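Local coordinates for protein Alpha/beta hydrolase (Pseudomonas aeruginosa PAO1, PDB 4R1D) that probably hydrolyses lipids as a calcium-binding lipase effector of the H2 type VI secretion system, and is held in complex by the protein Tli4, at residues Glu70-Asp82 with Tyr298-Ala310. Residues are numbered along the deposited sequence; the frame is centred on the assembly and turned at random.
Sequences EVWRPPNGLWPMD and YEGIAQVVLGRNA
N76 and G77 meet Q303 and V305 where two irregular loops run past each other, with the CA atoms of G77 and Q303 4.5 Å apart and the carbonyl oxygen of Q303 facing two successive amides. G77 N binds Q303 O at 2.8 Å, approaching from above the carbonyl plane, and N76 N adds a weak bond to the same oxygen. The carboxamide of N76 then pairs with both the N-H and the C=O of V305. V305 N donates to N76 OD1 at 2.9 Å, in the carbonyl plane and on a lone pair, while N76 ND2 gives an almost straight bond (170°) to V305 O, also at 2.9 Å. With CG lodged between the backbone N and the carbonyl carbon (chi1 67°), the amide can lie along this backbone, and the two bonds fix which way round it is turned. W72, its CG anti to the backbone N (chi1 -170°), brings CZ2 and CH2 against V304, V305 and L306: V305 O lies in the ring plane at the edge, V304 CG1 also sits at the edge, 3.4 Å from CZ2, and L306 CD2 approaches obliquely. L78 CG comes to 3.2 Å from R308 NH2, with CD1 over one face of the guanidinium, and a water donates to N76 O and weakly accepts from R308 NH2. W79 O receives a CA-H...O contact from Q303 CA at 3.1 Å, and P80 CD packs against Q303 OE1, while Q303 NE2 is hydrogen-bonded to E537. W72 NE1 is bonded to M58 O. The N76 amide thus mimics the backbone of a neighbouring strand, joining the loop after strand 70-72 to the connection between helices 289-296 and 310-317, away from the calcium site of this alpha/beta hydrolase.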
loop_
_atom_site.group_PDB
_atom_site.type_symbol
_atom_site.label_atom_id
_atom_site.label_comp_id
_atom_site.label_asym_id
_atom_site.label_seq_id
_atom_site.Cartn_x
_atom_site.Cartn_y
_atom_site.Cartn_z
ATOM N N GLU A 70 -6.196 8.633 8.537
ATOM C CA GLU A 70 -6.315 7.902 7.271
ATOM C C GLU A 70 -5.295 8.402 6.245
ATOM O O GLU A 70 -5.220 9.600 5.987
ATOM C CB GLU A 70 -7.727 8.071 6.702
ATOM C CG GLU A 70 -8.852 7.491 7.553
ATOM C CD GLU A 70 -9.255 8.376 8.728
ATOM O OE1 GLU A 70 -8.736 9.506 8.837
ATOM O OE2 GLU A 70 -10.105 7.938 9.539
ATOM N N VAL A 71 -4.516 7.493 5.656
ATOM C CA VAL A 71 -3.557 7.869 4.621
ATOM C C VAL A 71 -3.828 7.169 3.291
ATOM O O VAL A 71 -3.205 7.490 2.285
ATOM C CB VAL A 71 -2.103 7.558 5.045
ATOM C CG1 VAL A 71 -1.704 8.407 6.259
ATOM C CG2 VAL A 71 -1.958 6.090 5.353
ATOM N N TRP A 72 -4.733 6.196 3.285
ATOM C CA TRP A 72 -5.048 5.473 2.041
ATOM C C TRP A 72 -6.459 4.918 2.125
ATOM O O TRP A 72 -6.748 4.107 2.994
ATOM C CB TRP A 72 -4.085 4.314 1.793
ATOM C CG TRP A 72 -4.266 3.734 0.419
ATOM C CD1 TRP A 72 -4.816 2.522 0.087
ATOM C CD2 TRP A 72 -3.921 4.371 -0.815
ATOM N NE1 TRP A 72 -4.823 2.368 -1.293
ATOM C CE2 TRP A 72 -4.280 3.494 -1.863
ATOM C CE3 TRP A 72 -3.340 5.601 -1.134
ATOM C CZ2 TRP A 72 -4.062 3.808 -3.204
ATOM C CZ3 TRP A 72 -3.120 5.910 -2.469
ATOM C CH2 TRP A 72 -3.481 5.025 -3.484
ATOM N N ARG A 73 -7.324 5.387 1.233
ATOM C CA ARG A 73 -8.703 4.930 1.175
ATOM C C ARG A 73 -9.255 5.108 -0.237
ATOM O O ARG A 73 -9.963 6.077 -0.550
ATOM C CB ARG A 73 -9.566 5.625 2.216
ATOM C CG ARG A 73 -10.748 4.768 2.642
ATOM C CD ARG A 73 -11.503 5.390 3.795
ATOM N NE ARG A 73 -10.970 5.045 5.111
ATOM C CZ ARG A 73 -11.685 5.181 6.221
ATOM N NH1 ARG A 73 -12.931 5.624 6.125
ATOM N NH2 ARG A 73 -11.183 4.861 7.406
ATOM N N PRO A 74 -8.909 4.150 -1.097
ATOM C CA PRO A 74 -9.212 4.073 -2.527
ATOM C C PRO A 74 -10.711 3.976 -2.770
ATOM O O PRO A 74 -11.444 3.515 -1.898
ATOM C CB PRO A 74 -8.517 2.780 -2.953
ATOM C CG PRO A 74 -8.454 1.952 -1.695
ATOM C CD PRO A 74 -8.181 2.965 -0.618
ATOM N N PRO A 75 -11.170 4.409 -3.949
ATOM C CA PRO A 75 -10.380 4.923 -5.077
ATOM C C PRO A 75 -9.970 6.371 -4.878
ATOM O O PRO A 75 -10.685 7.131 -4.219
ATOM C CB PRO A 75 -11.371 4.846 -6.240
ATOM C CG PRO A 75 -12.688 5.100 -5.590
ATOM C CD PRO A 75 -12.610 4.392 -4.256
ATOM N N ASN A 76 -8.834 6.750 -5.463
ATOM C CA ASN A 76 -8.329 8.117 -5.346
ATOM C C ASN A 76 -8.104 8.771 -6.706
ATOM O O ASN A 76 -7.486 9.836 -6.789
ATOM C CB ASN A 76 -7.017 8.136 -4.547
ATOM C CG ASN A 76 -5.875 7.450 -5.284
ATOM O OD1 ASN A 76 -6.092 6.499 -6.033
ATOM N ND2 ASN A 76 -4.658 7.930 -5.077
ATOM N N GLY A 77 -8.583 8.125 -7.769
ATOM C CA GLY A 77 -8.371 8.618 -9.121
ATOM C C GLY A 77 -9.440 9.592 -9.595
ATOM O O GLY A 77 -10.341 9.957 -8.840
ATOM N N LEU A 78 -9.339 10.023 -10.849
ATOM C CA LEU A 78 -10.348 10.907 -11.433
ATOM C C LEU A 78 -11.558 10.083 -11.842
ATOM O O LEU A 78 -12.577 10.618 -12.277
ATOM C CB LEU A 78 -9.785 11.658 -12.641
ATOM C CG LEU A 78 -8.530 12.483 -12.361
ATOM C CD1 LEU A 78 -8.158 13.333 -13.569
ATOM C CD2 LEU A 78 -8.734 13.357 -11.126
ATOM N N TRP A 79 -11.430 8.770 -11.691
ATOM C CA TRP A 79 -12.487 7.837 -12.035
ATOM C C TRP A 79 -12.691 6.863 -10.879
ATOM O O TRP A 79 -11.730 6.466 -10.226
ATOM C CB TRP A 79 -12.102 7.075 -13.304
ATOM C CG TRP A 79 -13.165 7.073 -14.350
ATOM C CD1 TRP A 79 -13.950 6.018 -14.721
ATOM C CD2 TRP A 79 -13.571 8.182 -15.162
ATOM N NE1 TRP A 79 -14.819 6.404 -15.716
ATOM C CE2 TRP A 79 -14.607 7.727 -16.005
ATOM C CE3 TRP A 79 -13.159 9.516 -15.259
ATOM C CZ2 TRP A 79 -15.237 8.559 -16.932
ATOM C CZ3 TRP A 79 -13.785 10.341 -16.179
ATOM C CH2 TRP A 79 -14.813 9.859 -17.004
ATOM N N PRO A 80 -13.950 6.506 -10.590
ATOM C CA PRO A 80 -15.135 7.125 -11.181
ATOM C C PRO A 80 -15.687 8.187 -10.234
ATOM O O PRO A 80 -16.119 7.858 -9.127
ATOM C CB PRO A 80 -16.109 5.954 -11.272
ATOM C CG PRO A 80 -15.782 5.125 -10.060
ATOM C CD PRO A 80 -14.301 5.328 -9.773
ATOM N N MET A 81 -15.647 9.447 -10.650
ATOM C CA MET A 81 -16.249 10.517 -9.868
ATOM C C MET A 81 -17.761 10.326 -9.863
ATOM O O MET A 81 -18.486 11.086 -10.502
ATOM C CB MET A 81 -15.902 11.878 -10.476
ATOM C CG MET A 81 -14.451 12.278 -10.324
ATOM S SD MET A 81 -14.058 12.765 -8.635
ATOM C CE MET A 81 -14.835 14.379 -8.545
ATOM N N ASP A 82 -18.235 9.310 -9.150
ATOM C CA ASP A 82 -19.648 8.950 -9.196
ATOM C C ASP A 82 -20.278 8.879 -7.810
ATOM O O ASP A 82 -21.453 8.543 -7.670
ATOM C CB ASP A 82 -19.841 7.612 -9.923
ATOM C CG ASP A 82 -19.133 6.455 -9.225
ATOM O OD1 ASP A 82 -18.859 5.436 -9.893
ATOM O OD2 ASP A 82 -18.850 6.558 -8.012
ATOM N N TYR A 298 0.437 7.339 -13.596
ATOM C CA TYR A 298 -0.757 6.590 -13.955
ATOM C C TYR A 298 -1.574 7.370 -14.983
ATOM O O TYR A 298 -1.497 8.591 -15.038
ATOM C CB TYR A 298 -1.613 6.311 -12.719
ATOM C CG TYR A 298 -1.050 5.212 -11.859
ATOM C CD1 TYR A 298 0.113 5.405 -11.107
ATOM C CD2 TYR A 298 -1.665 3.972 -11.810
ATOM C CE1 TYR A 298 0.630 4.381 -10.330
ATOM C CE2 TYR A 298 -1.151 2.951 -11.043
ATOM C CZ TYR A 298 -0.012 3.158 -10.310
ATOM O OH TYR A 298 0.492 2.118 -9.558
ATOM N N GLU A 299 -2.363 6.651 -15.774
ATOM C CA GLU A 299 -3.269 7.270 -16.737
ATOM C C GLU A 299 -4.501 7.852 -16.042
ATOM O O GLU A 299 -4.877 7.418 -14.954
ATOM C CB GLU A 299 -3.693 6.245 -17.791
ATOM C CG GLU A 299 -2.527 5.493 -18.427
ATOM C CD GLU A 299 -2.976 4.509 -19.501
ATOM O OE1 GLU A 299 -3.403 4.967 -20.584
ATOM O OE2 GLU A 299 -2.901 3.282 -19.261
ATOM N N GLY A 300 -5.126 8.838 -16.681
ATOM C CA GLY A 300 -6.262 9.531 -16.102
ATOM C C GLY A 300 -7.450 8.629 -15.830
ATOM O O GLY A 300 -8.256 8.904 -14.945
ATOM N N ILE A 301 -7.560 7.549 -16.595
ATOM C CA ILE A 301 -8.661 6.606 -16.437
ATOM C C ILE A 301 -8.560 5.721 -15.186
ATOM O O ILE A 301 -9.524 5.045 -14.824
ATOM C CB ILE A 301 -8.776 5.693 -17.665
ATOM C CG1 ILE A 301 -7.456 4.944 -17.886
ATOM C CG2 ILE A 301 -9.149 6.504 -18.893
ATOM C CD1 ILE A 301 -7.436 4.071 -19.128
ATOM N N ALA A 302 -7.400 5.704 -14.535
ATOM C CA ALA A 302 -7.187 4.788 -13.414
ATOM C C ALA A 302 -7.969 5.183 -12.155
ATOM O O ALA A 302 -7.962 6.352 -11.743
ATOM C CB ALA A 302 -5.704 4.662 -13.099
ATOM N N GLN A 303 -8.631 4.203 -11.543
ATOM C CA GLN A 303 -9.360 4.431 -10.296
ATOM C C GLN A 303 -8.423 4.591 -9.117
ATOM O O GLN A 303 -8.724 5.316 -8.162
ATOM C CB GLN A 303 -10.275 3.253 -9.973
ATOM C CG GLN A 303 -11.333 2.957 -10.979
ATOM C CD GLN A 303 -12.337 1.992 -10.412
ATOM O OE1 GLN A 303 -12.902 2.234 -9.342
ATOM N NE2 GLN A 303 -12.540 0.875 -11.098
ATOM N N VAL A 304 -7.311 3.858 -9.149
ATOM C CA VAL A 304 -6.367 3.890 -8.046
ATOM C C VAL A 304 -4.983 4.205 -8.581
ATOM O O VAL A 304 -4.498 3.529 -9.490
ATOM C CB VAL A 304 -6.363 2.564 -7.297
ATOM C CG1 VAL A 304 -5.580 2.695 -6.022
ATOM C CG2 VAL A 304 -7.798 2.156 -6.989
ATOM N N VAL A 305 -4.361 5.241 -8.025
ATOM C CA VAL A 305 -3.122 5.771 -8.579
ATOM C C VAL A 305 -2.137 6.157 -7.486
ATOM O O VAL A 305 -2.541 6.432 -6.365
ATOM C CB VAL A 305 -3.399 7.008 -9.466
ATOM C CG1 VAL A 305 -4.376 6.661 -10.588
ATOM C CG2 VAL A 305 -3.936 8.167 -8.631
ATOM N N LEU A 306 -0.848 6.181 -7.819
ATOM C CA LEU A 306 0.164 6.700 -6.906
ATOM C C LEU A 306 0.854 7.938 -7.479
ATOM O O LEU A 306 1.882 8.376 -6.974
ATOM C CB LEU A 306 1.194 5.623 -6.566
ATOM C CG LEU A 306 0.647 4.419 -5.803
ATOM C CD1 LEU A 306 1.714 3.352 -5.614
ATOM C CD2 LEU A 306 0.124 4.886 -4.442
ATOM N N GLY A 307 0.282 8.501 -8.535
ATOM C CA GLY A 307 0.813 9.730 -9.091
ATOM C C GLY A 307 0.455 9.933 -10.550
ATOM O O GLY A 307 0.058 8.992 -11.241
ATOM N N ARG A 308 0.601 11.176 -11.007
ATOM C CA ARG A 308 0.215 11.548 -12.368
ATOM C C ARG A 308 1.417 11.804 -13.268
ATOM O O ARG A 308 1.257 12.179 -14.430
ATOM C CB ARG A 308 -0.654 12.796 -12.338
ATOM C CG ARG A 308 -1.963 12.592 -11.628
ATOM C CD ARG A 308 -2.769 11.508 -12.305
ATOM N NE ARG A 308 -4.096 11.415 -11.717
ATOM C CZ ARG A 308 -4.985 10.485 -12.031
ATOM N NH1 ARG A 308 -4.689 9.559 -12.934
ATOM N NH2 ARG A 308 -6.170 10.488 -11.436
ATOM N N ASN A 309 2.608 11.627 -12.725
ATOM C CA ASN A 309 3.828 11.658 -13.530
ATOM C C ASN A 309 4.890 10.781 -12.881
ATOM O O ASN A 309 4.677 10.199 -11.796
ATOM C CB ASN A 309 4.332 13.097 -13.772
ATOM C CG ASN A 309 4.637 13.845 -12.484
ATOM O OD1 ASN A 309 5.147 13.277 -11.529
ATOM N ND2 ASN A 309 4.333 15.143 -12.464
ATOM N N ALA A 310 6.024 10.660 -13.558
ATOM C CA ALA A 310 7.107 9.803 -13.104
ATOM C C ALA A 310 7.519 10.078 -11.661
ATOM O O ALA A 310 7.647 9.154 -10.861
ATOM C CB ALA A 310 8.313 9.971 -14.022
HETATM O O HOH W 1 -7.120 12.014 -8.565
#